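Probable methyltransferase (PDB 3KTY) probably transfers methyl groups from S-adenosyl-L-methionine to RNA, this chain being the SpoU-type methyltransferase domain of a longer protein. Local coordinates at residues I102-L113 / A164-L173; P21-K32 / A55-L66. All blocks are in the same frame, centred on the assembly; numbering follows the deposited sequence. Where two conformers were deposited one is given.

In the fold
Contact 1 and contact 2 both pack helix on helix in one alpha/beta domain, but they divide the work differently. Contact 1 is mostly buried: helices 102-115 and 157-172 lie side by side over the sheet, joined by alanine and leucine, with ion pairs that continue into the second subunit. Contact 2 is only partly buried; helix 21-33 is covered by helices 53-59 and 63-67, close at its glycines and edged by one lysine. No helix is shared, yet the contacts, with centres about 22 Å apart, meet where A165 packs on I31. Both reach the second subunit, contact 2 chiefly through R29.

Contact 1 (I102-L113 / A164-L173); sequences IREAAGLARRHL and AAWELRYALL
The guanidinium of R103 and the carboxylate of E167 lie nearly coplanar, their planes 26° apart. OE2 of E167 sits at the guanidinium edge and takes the N-H of R103 NH2 (3.3 Å) on its syn lone pair, while R103 NE adds weak bonds to both oxygens. Bends at chi2 and chi3 bring the edge of the guanidinium to the carboxylate. The pairing is reciprocal across the dimer: R103 NH2 also meets OE1 of E167 in the second subunit, and NE1 of W166 in that subunit bonds to E167 OE2, so several donors hold this buried carboxylate and probably favour its charged form. At the other end, the edge of the R110 guanidinium faces the final helical turn: NH1 reaches A171 O (2.9 Å, N-H...O 154°) in the guanidinium plane, while NE pairs with D114.

Between these polar ends the contact is largely apolar, with alanines at its centre. A106 CB rests on E167 O (3.5 Å) and on A171 CB (3.8 Å), and A109 CB meets L168 CD2 (3.7 Å). I102 CG1 lies against the aliphatic part of E167. L113 CD1 and L172 CD2 touch at 4.1 Å.

The axes of the two segments come within 8.6 Å and cross at -44°. Two helices thus pack side by side on one face of the parallel sheet of an alpha-beta-alpha sandwich, in a SPOUT-clan domain whose C-terminal helix also lines the dimer interface.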
loop_
_atom_site.group_PDB
_atom_site.type_symbol
_atom_site.label_atom_id
_atom_site.label_comp_id
_atom_site.label_asym_id
_atom_site.label_seq_id
_atom_site.Cartn_x
_atom_site.Cartn_y
_atom_site.Cartn_z
ATOM N N ILE A 102 -8.706 8.823 -3.818
ATOM C CA ILE A 102 -8.668 7.460 -4.323
ATOM C C ILE A 102 -9.809 6.618 -3.766
ATOM O O ILE A 102 -10.210 5.646 -4.374
ATOM C CB ILE A 102 -7.293 6.794 -4.003
ATOM C CG1 ILE A 102 -7.188 5.439 -4.662
ATOM C CG2 ILE A 102 -7.062 6.671 -2.469
ATOM C CD1 ILE A 102 -7.138 5.533 -6.170
ATOM N N ARG A 103 -10.315 6.974 -2.590
ATOM C CA ARG A 103 -11.401 6.204 -1.989
ATOM C C ARG A 103 -12.757 6.502 -2.687
ATOM O O ARG A 103 -13.503 5.595 -2.974
ATOM C CB ARG A 103 -11.434 6.414 -0.471
ATOM C CG ARG A 103 -12.707 5.994 0.220
ATOM C CD ARG A 103 -12.579 4.711 1.042
ATOM N NE ARG A 103 -11.261 4.420 1.642
ATOM C CZ ARG A 103 -11.032 4.271 2.943
ATOM N NH1 ARG A 103 -12.023 4.444 3.823
ATOM N NH2 ARG A 103 -9.818 3.935 3.370
ATOM N N GLU A 104 -13.030 7.776 -2.949
ATOM C CA GLU A 104 -14.134 8.185 -3.816
ATOM C C GLU A 104 -13.992 7.579 -5.235
ATOM O O GLU A 104 -14.951 7.086 -5.827
ATOM C CB GLU A 104 -14.232 9.725 -3.847
ATOM C CG GLU A 104 -14.474 10.328 -2.454
ATOM C CD GLU A 104 -14.104 11.813 -2.306
ATOM O OE1 GLU A 104 -13.108 12.270 -2.904
ATOM O OE2 GLU A 104 -14.808 12.523 -1.556
ATOM N N ALA A 105 -12.783 7.575 -5.755
ATOM C CA ALA A 105 -12.567 7.138 -7.100
ATOM C C ALA A 105 -12.875 5.644 -7.195
ATOM O O ALA A 105 -13.584 5.183 -8.117
ATOM C CB ALA A 105 -11.167 7.504 -7.573
ATOM N N ALA A 106 -12.412 4.889 -6.214
ATOM C CA ALA A 106 -12.742 3.464 -6.135
ATOM C C ALA A 106 -14.253 3.182 -6.089
ATOM O O ALA A 106 -14.740 2.301 -6.793
ATOM C CB ALA A 106 -12.044 2.813 -4.965
ATOM N N GLY A 107 -14.996 3.929 -5.274
ATOM C CA GLY A 107 -16.456 3.803 -5.259
ATOM C C GLY A 107 -17.132 4.070 -6.624
ATOM O O GLY A 107 -18.015 3.315 -7.055
ATOM N N LEU A 108 -16.712 5.143 -7.290
ATOM C CA LEU A 108 -17.123 5.442 -8.672
ATOM C C LEU A 108 -16.786 4.296 -9.617
ATOM O O LEU A 108 -17.605 3.895 -10.407
ATOM C CB LEU A 108 -16.422 6.679 -9.158
ATOM C CG LEU A 108 -16.814 7.929 -8.403
ATOM C CD1 LEU A 108 -15.838 9.058 -8.744
ATOM C CD2 LEU A 108 -18.268 8.272 -8.765
ATOM N N ALA A 109 -15.587 3.744 -9.522
ATOM C CA ALA A 109 -15.254 2.610 -10.356
ATOM C C ALA A 109 -16.231 1.445 -10.216
ATOM O O ALA A 109 -16.597 0.817 -11.204
ATOM C CB ALA A 109 -13.844 2.142 -10.083
ATOM N N ARG A 110 -16.617 1.139 -8.983
ATOM C CA ARG A 110 -17.497 0.015 -8.684
ATOM C C ARG A 110 -18.852 0.223 -9.330
ATOM O O ARG A 110 -19.428 -0.693 -9.902
ATOM C CB ARG A 110 -17.688 -0.128 -7.158
ATOM C CG ARG A 110 -18.922 -0.907 -6.742
ATOM C CD ARG A 110 -18.755 -2.349 -7.096
ATOM N NE ARG A 110 -19.922 -3.125 -6.687
ATOM C CZ ARG A 110 -19.953 -3.895 -5.596
ATOM N NH1 ARG A 110 -18.879 -3.991 -4.776
ATOM N NH2 ARG A 110 -21.047 -4.587 -5.322
ATOM N N ARG A 111 -19.346 1.446 -9.206
ATOM C CA ARG A 111 -20.620 1.866 -9.760
ATOM C C ARG A 111 -20.584 1.725 -11.288
ATOM O O ARG A 111 -21.481 1.144 -11.898
ATOM C CB ARG A 111 -20.852 3.339 -9.384
ATOM C CG ARG A 111 -22.241 3.690 -8.893
ATOM C CD ARG A 111 -22.214 4.958 -8.022
ATOM N NE ARG A 111 -21.512 4.721 -6.757
ATOM C CZ ARG A 111 -20.766 5.628 -6.123
ATOM N NH1 ARG A 111 -20.157 5.314 -4.973
ATOM N NH2 ARG A 111 -20.629 6.850 -6.635
ATOM N N HIS A 112 -19.526 2.246 -11.896
ATOM C CA HIS A 112 -19.350 2.146 -13.325
ATOM C C HIS A 112 -19.322 0.691 -13.785
ATOM O O HIS A 112 -20.011 0.332 -14.710
ATOM C CB HIS A 112 -18.091 2.886 -13.757
ATOM C CG HIS A 112 -17.939 2.996 -15.244
ATOM N ND1 HIS A 112 -18.688 3.872 -16.004
ATOM C CD2 HIS A 112 -17.118 2.349 -16.113
ATOM C CE1 HIS A 112 -18.346 3.746 -17.276
ATOM N NE2 HIS A 112 -17.410 2.820 -17.370
ATOM N N LEU A 113 -18.545 -0.157 -13.134
ATOM C CA LEU A 113 -18.498 -1.545 -13.568
ATOM C C LEU A 113 -19.808 -2.290 -13.371
ATOM O O LEU A 113 -20.103 -3.264 -14.085
ATOM C CB LEU A 113 -17.358 -2.290 -12.893
ATOM C CG LEU A 113 -15.989 -1.691 -13.232
ATOM C CD1 LEU A 113 -14.897 -2.536 -12.632
ATOM C CD2 LEU A 113 -15.811 -1.570 -14.750
ATOM N N ALA A 164 -3.724 2.249 -4.768
ATOM C CA ALA A 164 -4.853 2.304 -5.710
ATOM C C ALA A 164 -5.520 0.950 -5.917
ATOM O O ALA A 164 -6.749 0.802 -5.899
ATOM C CB ALA A 164 -4.381 2.822 -7.035
ATOM N N ALA A 165 -4.682 -0.057 -6.101
ATOM C CA ALA A 165 -5.169 -1.381 -6.329
ATOM C C ALA A 165 -5.823 -1.946 -5.065
ATOM O O ALA A 165 -6.768 -2.719 -5.159
ATOM C CB ALA A 165 -4.030 -2.295 -6.825
ATOM N N TRP A 166 -5.319 -1.574 -3.887
ATOM C CA TRP A 166 -5.981 -2.003 -2.650
ATOM C C TRP A 166 -7.391 -1.357 -2.565
ATOM O O TRP A 166 -8.394 -2.043 -2.392
ATOM C CB TRP A 166 -5.066 -1.753 -1.398
ATOM C CG TRP A 166 -5.844 -1.570 -0.215
ATOM C CD1 TRP A 166 -6.083 -0.405 0.416
ATOM C CD2 TRP A 166 -6.607 -2.570 0.469
ATOM N NE1 TRP A 166 -6.935 -0.604 1.474
ATOM C CE2 TRP A 166 -7.276 -1.930 1.530
ATOM C CE3 TRP A 166 -6.795 -3.951 0.279
ATOM C CZ2 TRP A 166 -8.134 -2.602 2.397
ATOM C CZ3 TRP A 166 -7.640 -4.631 1.153
ATOM C CH2 TRP A 166 -8.289 -3.953 2.197
ATOM N N GLU A 167 -7.479 -0.052 -2.748
ATOM C CA GLU A 167 -8.791 0.643 -2.770
ATOM C C GLU A 167 -9.793 0.051 -3.750
ATOM O O GLU A 167 -10.974 -0.175 -3.434
ATOM C CB GLU A 167 -8.559 2.107 -3.115
ATOM C CG GLU A 167 -7.934 2.876 -1.869
ATOM C CD GLU A 167 -8.890 3.014 -0.671
ATOM O OE1 GLU A 167 -10.112 2.839 -0.832
ATOM O OE2 GLU A 167 -8.427 3.302 0.453
ATOM N N LEU A 168 -9.297 -0.235 -4.948
ATOM C CA LEU A 168 -10.109 -0.826 -5.972
ATOM C C LEU A 168 -10.535 -2.217 -5.604
ATOM O O LEU A 168 -11.673 -2.593 -5.767
ATOM C CB LEU A 168 -9.358 -0.840 -7.299
ATOM C CG LEU A 168 -9.378 0.529 -7.981
ATOM C CD1 LEU A 168 -8.444 0.500 -9.155
ATOM C CD2 LEU A 168 -10.803 0.828 -8.413
ATOM N N ARG A 169 -9.616 -3.004 -5.106
ATOM C CA ARG A 169 -10.007 -4.326 -4.666
ATOM C C ARG A 169 -11.110 -4.254 -3.603
ATOM O O ARG A 169 -12.135 -4.939 -3.664
ATOM C CB ARG A 169 -8.775 -5.060 -4.115
ATOM C CG ARG A 169 -9.101 -6.338 -3.398
ATOM C CD ARG A 169 -7.786 -7.155 -3.067
ATOM N NE ARG A 169 -8.210 -8.447 -2.560
ATOM C CZ ARG A 169 -8.636 -9.446 -3.317
ATOM N NH1 ARG A 169 -8.633 -9.335 -4.631
ATOM N NH2 ARG A 169 -9.066 -10.559 -2.758
ATOM N N TYR A 170 -10.892 -3.413 -2.616
ATOM C CA TYR A 170 -11.846 -3.359 -1.532
ATOM C C TYR A 170 -13.207 -2.950 -2.078
ATOM O O TYR A 170 -14.246 -3.451 -1.649
ATOM C CB TYR A 170 -11.403 -2.371 -0.436
ATOM C CG TYR A 170 -12.178 -2.571 0.845
ATOM C CD1 TYR A 170 -11.767 -3.526 1.779
ATOM C CD2 TYR A 170 -13.348 -1.851 1.103
ATOM C CE1 TYR A 170 -12.484 -3.749 2.962
ATOM C CE2 TYR A 170 -14.064 -2.049 2.312
ATOM C CZ TYR A 170 -13.636 -2.997 3.217
ATOM O OH TYR A 170 -14.358 -3.212 4.381
ATOM N N ALA A 171 -13.193 -1.995 -2.982
ATOM C CA ALA A 171 -14.462 -1.477 -3.474
ATOM C C ALA A 171 -15.177 -2.509 -4.400
ATOM O O ALA A 171 -16.390 -2.514 -4.506
ATOM C CB ALA A 171 -14.275 -0.125 -4.151
ATOM N N LEU A 172 -14.423 -3.451 -4.957
ATOM C CA LEU A 172 -14.993 -4.425 -5.859
ATOM C C LEU A 172 -15.434 -5.716 -5.185
ATOM O O LEU A 172 -16.296 -6.433 -5.694
ATOM C CB LEU A 172 -14.000 -4.735 -6.996
ATOM C CG LEU A 172 -13.679 -3.647 -8.018
ATOM C CD1 LEU A 172 -12.877 -4.252 -9.166
ATOM C CD2 LEU A 172 -14.957 -3.013 -8.562
ATOM N N LEU A 173 -14.848 -6.031 -4.041
ATOM C CA LEU A 173 -15.176 -7.285 -3.376
ATOM C C LEU A 173 -16.654 -7.397 -2.964
ATOM O O LEU A 173 -17.296 -6.401 -2.632
ATOM C CB LEU A 173 -14.257 -7.512 -2.182
ATOM C CG LEU A 173 -12.903 -8.063 -2.614
ATOM C CD1 LEU A 173 -11.961 -8.259 -1.408
ATOM C CD2 LEU A 173 -13.023 -9.355 -3.413
#

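Contact 2 (P21-K32 / A55-L66)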
loop_
_atom_site.group_PDB
_atom_site.type_symbol
_atom_site.label_atom_id
_atom_site.label_comp_id
_atom_site.label_asym_id
_atom_site.label_seq_id
_atom_site.Cartn_x
_atom_site.Cartn_y
_atom_site.Cartn_z
ATOM N N PRO A 21 13.025 -0.213 -14.916
ATOM C CA PRO A 21 12.477 -1.559 -15.159
ATOM C C PRO A 21 12.065 -2.327 -13.900
ATOM O O PRO A 21 11.086 -3.070 -13.931
ATOM C CB PRO A 21 13.614 -2.286 -15.875
ATOM C CG PRO A 21 14.375 -1.217 -16.545
ATOM C CD PRO A 21 14.306 -0.021 -15.596
ATOM N N GLY A 22 12.789 -2.142 -12.801
ATOM C CA GLY A 22 12.390 -2.754 -11.549
ATOM C C GLY A 22 11.028 -2.307 -11.056
ATOM O O GLY A 22 10.269 -3.123 -10.540
ATOM N N ASN A 23 10.734 -1.012 -11.190
ATOM C CA ASN A 23 9.405 -0.476 -10.905
ATOM C C ASN A 23 8.305 -1.181 -11.708
ATOM O O ASN A 23 7.173 -1.340 -11.227
ATOM C CB ASN A 23 9.313 1.027 -11.204
ATOM C CG ASN A 23 10.007 1.906 -10.164
ATOM O OD1 ASN A 23 9.927 1.668 -8.953
ATOM N ND2 ASN A 23 10.653 2.969 -10.644
ATOM N N VAL A 24 8.623 -1.590 -12.930
ATOM C CA VAL A 24 7.630 -2.244 -13.785
ATOM C C VAL A 24 7.322 -3.620 -13.281
ATOM O O VAL A 24 6.158 -4.035 -13.297
ATOM C CB VAL A 24 8.123 -2.430 -15.222
ATOM C CG1 VAL A 24 7.159 -3.296 -15.981
ATOM C CG2 VAL A 24 8.320 -1.085 -15.900
ATOM N N GLY A 25 8.366 -4.343 -12.854
ATOM C CA GLY A 25 8.183 -5.614 -12.164
ATOM C C GLY A 25 7.426 -5.487 -10.839
ATOM O O GLY A 25 6.526 -6.263 -10.551
ATOM N N SER A 26 7.783 -4.500 -10.027
ATOM C CA SER A 26 7.115 -4.293 -8.742
ATOM C C SER A 26 5.662 -3.968 -8.966
ATOM O O SER A 26 4.781 -4.411 -8.219
ATOM C CB SER A 26 7.787 -3.143 -7.975
ATOM O OG SER A 26 9.118 -3.496 -7.658
ATOM N N ALA A 27 5.431 -3.165 -10.007
ATOM C CA ALA A 27 4.108 -2.814 -10.472
ATOM C C ALA A 27 3.263 -4.059 -10.742
ATOM O O ALA A 27 2.107 -4.135 -10.335
ATOM C CB ALA A 27 4.178 -1.888 -11.753
ATOM N N ALA A 28 3.840 -5.034 -11.422
ATOM C CA ALA A 28 3.072 -6.212 -11.792
ATOM C C ALA A 28 2.695 -7.035 -10.575
ATOM O O ALA A 28 1.585 -7.575 -10.505
ATOM C CB ALA A 28 3.873 -7.077 -12.792
ATOM N N ARG A 29 3.643 -7.130 -9.631
ATOM C CA ARG A 29 3.484 -7.921 -8.417
ATOM C C ARG A 29 2.481 -7.203 -7.541
ATOM O O ARG A 29 1.492 -7.788 -7.081
ATOM C CB ARG A 29 4.827 -8.101 -7.684
ATOM C CG ARG A 29 4.760 -9.119 -6.567
ATOM C CD ARG A 29 6.041 -9.241 -5.699
ATOM N NE ARG A 29 5.720 -9.001 -4.289
ATOM C CZ ARG A 29 5.015 -9.830 -3.510
ATOM N NH1 ARG A 29 4.753 -9.496 -2.248
ATOM N NH2 ARG A 29 4.566 -10.993 -3.981
ATOM N N ALA A 30 2.720 -5.923 -7.315
ATOM C CA ALA A 30 1.701 -5.114 -6.628
ATOM C C ALA A 30 0.269 -5.407 -7.118
ATOM O O ALA A 30 -0.589 -5.762 -6.320
ATOM C CB ALA A 30 2.007 -3.632 -6.784
ATOM N N ILE A 31 -0.019 -5.263 -8.414
ATOM C CA ILE A 31 -1.424 -5.463 -8.809
ATOM C C ILE A 31 -1.896 -6.900 -8.710
ATOM O O ILE A 31 -3.044 -7.176 -8.386
ATOM C CB ILE A 31 -1.830 -4.821 -10.175
ATOM C CG1 ILE A 31 -1.082 -5.457 -11.345
ATOM C CG2 ILE A 31 -1.640 -3.299 -10.147
ATOM C CD1 ILE A 31 -1.587 -4.949 -12.675
ATOM N N LYS A 32 -1.011 -7.838 -8.974
ATOM C CA LYS A 32 -1.439 -9.196 -8.828
ATOM C C LYS A 32 -1.865 -9.486 -7.396
ATOM O O LYS A 32 -2.844 -10.194 -7.192
ATOM C CB LYS A 32 -0.361 -10.180 -9.269
ATOM C CG LYS A 32 -0.940 -11.538 -9.531
ATOM C CD LYS A 32 0.106 -12.476 -10.069
ATOM C CE LYS A 32 -0.530 -13.770 -10.571
ATOM N NZ LYS A 32 0.413 -14.904 -10.380
ATOM N N ALA A 55 13.109 -6.148 -14.181
ATOM C CA ALA A 55 11.656 -6.184 -14.110
ATOM C C ALA A 55 11.236 -7.593 -13.745
ATOM O O ALA A 55 10.431 -7.792 -12.838
ATOM C CB ALA A 55 11.013 -5.762 -15.423
ATOM N N VAL A 56 11.787 -8.567 -14.467
ATOM C CA VAL A 56 11.517 -9.974 -14.181
ATOM C C VAL A 56 11.795 -10.302 -12.707
ATOM O O VAL A 56 10.911 -10.789 -11.999
ATOM C CB VAL A 56 12.368 -10.893 -15.069
ATOM C CG1 VAL A 56 12.436 -12.280 -14.473
ATOM C CG2 VAL A 56 11.807 -10.930 -16.490
ATOM N N ALA A 57 13.021 -10.030 -12.254
ATOM C CA ALA A 57 13.441 -10.296 -10.860
ATOM C C ALA A 57 12.533 -9.686 -9.773
ATOM O O ALA A 57 12.237 -10.339 -8.780
ATOM C CB ALA A 57 14.834 -9.831 -10.667
ATOM N N LEU A 58 12.092 -8.445 -9.963
ATOM C CA LEU A 58 11.135 -7.827 -9.039
ATOM C C LEU A 58 9.686 -8.255 -9.252
ATOM O O LEU A 58 8.802 -7.862 -8.502
ATOM C CB LEU A 58 11.217 -6.301 -9.091
ATOM C CG LEU A 58 12.473 -5.711 -8.441
ATOM C CD1 LEU A 58 12.169 -4.305 -7.954
ATOM C CD2 LEU A 58 12.946 -6.566 -7.286
ATOM N N ALA A 59 9.436 -9.068 -10.263
ATOM C CA ALA A 59 8.068 -9.502 -10.514
ATOM C C ALA A 59 7.741 -10.867 -9.925
ATOM O O ALA A 59 6.585 -11.257 -9.926
ATOM C CB ALA A 59 7.778 -9.504 -12.004
ATOM N N SER A 60 8.761 -11.592 -9.454
ATOM C CA SER A 60 8.630 -13.008 -9.079
ATOM C C SER A 60 7.259 -13.362 -8.477
ATOM O O SER A 60 6.836 -12.794 -7.456
ATOM C CB SER A 60 9.758 -13.419 -8.130
ATOM O OG SER A 60 9.664 -12.701 -6.914
ATOM N N GLY A 61 6.577 -14.310 -9.118
ATOM C CA GLY A 61 5.201 -14.644 -8.786
ATOM C C GLY A 61 4.205 -14.075 -9.796
ATOM O O GLY A 61 3.221 -14.719 -10.150
ATOM N N ALA A 62 4.464 -12.858 -10.251
ATOM C CA ALA A 62 3.581 -12.151 -11.182
ATOM C C ALA A 62 4.208 -12.036 -12.579
ATOM O O ALA A 62 3.975 -11.073 -13.309
ATOM C CB ALA A 62 3.257 -10.775 -10.640
ATOM N N LEU A 63 5.010 -13.024 -12.950
ATOM C CA LEU A 63 5.695 -12.984 -14.239
ATOM C C LEU A 63 4.730 -13.010 -15.419
ATOM O O LEU A 63 5.008 -12.423 -16.467
ATOM C CB LEU A 63 6.677 -14.129 -14.358
ATOM C CG LEU A 63 8.054 -13.523 -14.567
ATOM C CD1 LEU A 63 9.176 -14.471 -14.086
ATOM C CD2 LEU A 63 8.220 -13.105 -16.044
ATOM N N ASP A 64 3.617 -13.715 -15.229
ATOM C CA ASP A 64 2.515 -13.739 -16.177
ATOM C C ASP A 64 1.887 -12.355 -16.425
ATOM O O ASP A 64 1.583 -12.012 -17.547
ATOM C CB ASP A 64 1.443 -14.742 -15.700
ATOM C CG ASP A 64 0.810 -14.349 -14.345
ATOM O OD1 ASP A 64 -0.281 -14.896 -14.013
ATOM O OD2 ASP A 64 1.391 -13.491 -13.626
ATOM N N VAL A 65 1.672 -11.570 -15.377
ATOM C CA VAL A 65 1.066 -10.261 -15.542
ATOM C C VAL A 65 2.031 -9.423 -16.359
ATOM O O VAL A 65 1.630 -8.612 -17.214
ATOM C CB VAL A 65 0.790 -9.599 -14.161
ATOM C CG1 VAL A 65 0.549 -8.095 -14.269
ATOM C CG2 VAL A 65 -0.379 -10.260 -13.493
ATOM N N LEU A 66 3.305 -9.659 -16.080
ATOM C CA LEU A 66 4.414 -8.923 -16.641
ATOM C C LEU A 66 4.602 -9.236 -18.115
ATOM O O LEU A 66 4.834 -8.346 -18.907
ATOM C CB LEU A 66 5.684 -9.289 -15.902
ATOM C CG LEU A 66 6.883 -8.496 -16.403
ATOM C CD1 LEU A 66 6.722 -6.984 -16.166
ATOM C CD2 LEU A 66 8.191 -9.033 -15.774
#
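G25 and A55 bring the two backbones together, their CA atoms 4.0 Å apart. CA-H...O contacts run both ways here, from G25 CA to A55 O (3.2 Å) and from A59 CA to G25 O. The absence of a side chain at G25 permits this approach, since a CB would run into A55 O.

Apolar contacts continue along the helix. A28 CB meets V65 CG1 (3.8 Å), the V24 and L66 side chains cross at about a right angle (CG1 to CD1 3.7 Å), and A62 CB lies against R29 CA.

A methyl packs against polar atoms where L58 CD1 sits beside G22 O and S26 OG; that hydroxyl bonds back to G22 O (3.1 Å) from above the carbonyl plane.

The polar link is K32. Its CG is anti to the backbone N (chi1 -162°), and the chain runs extended over A62 CB until it bends at chi4. NZ then bonds to G61 O (2.8 Å), in the type II turn A59-A62, and makes a long salt bridge to D64 OD2 (3.7 Å). R29 NH1 bonds to Q159 of the second subunit.

The chemistry implies close fit more than charge: glycine and alanine probably allow the close helix spacing, and one lysine ties down the turn joining helices 53-59 and 63-67.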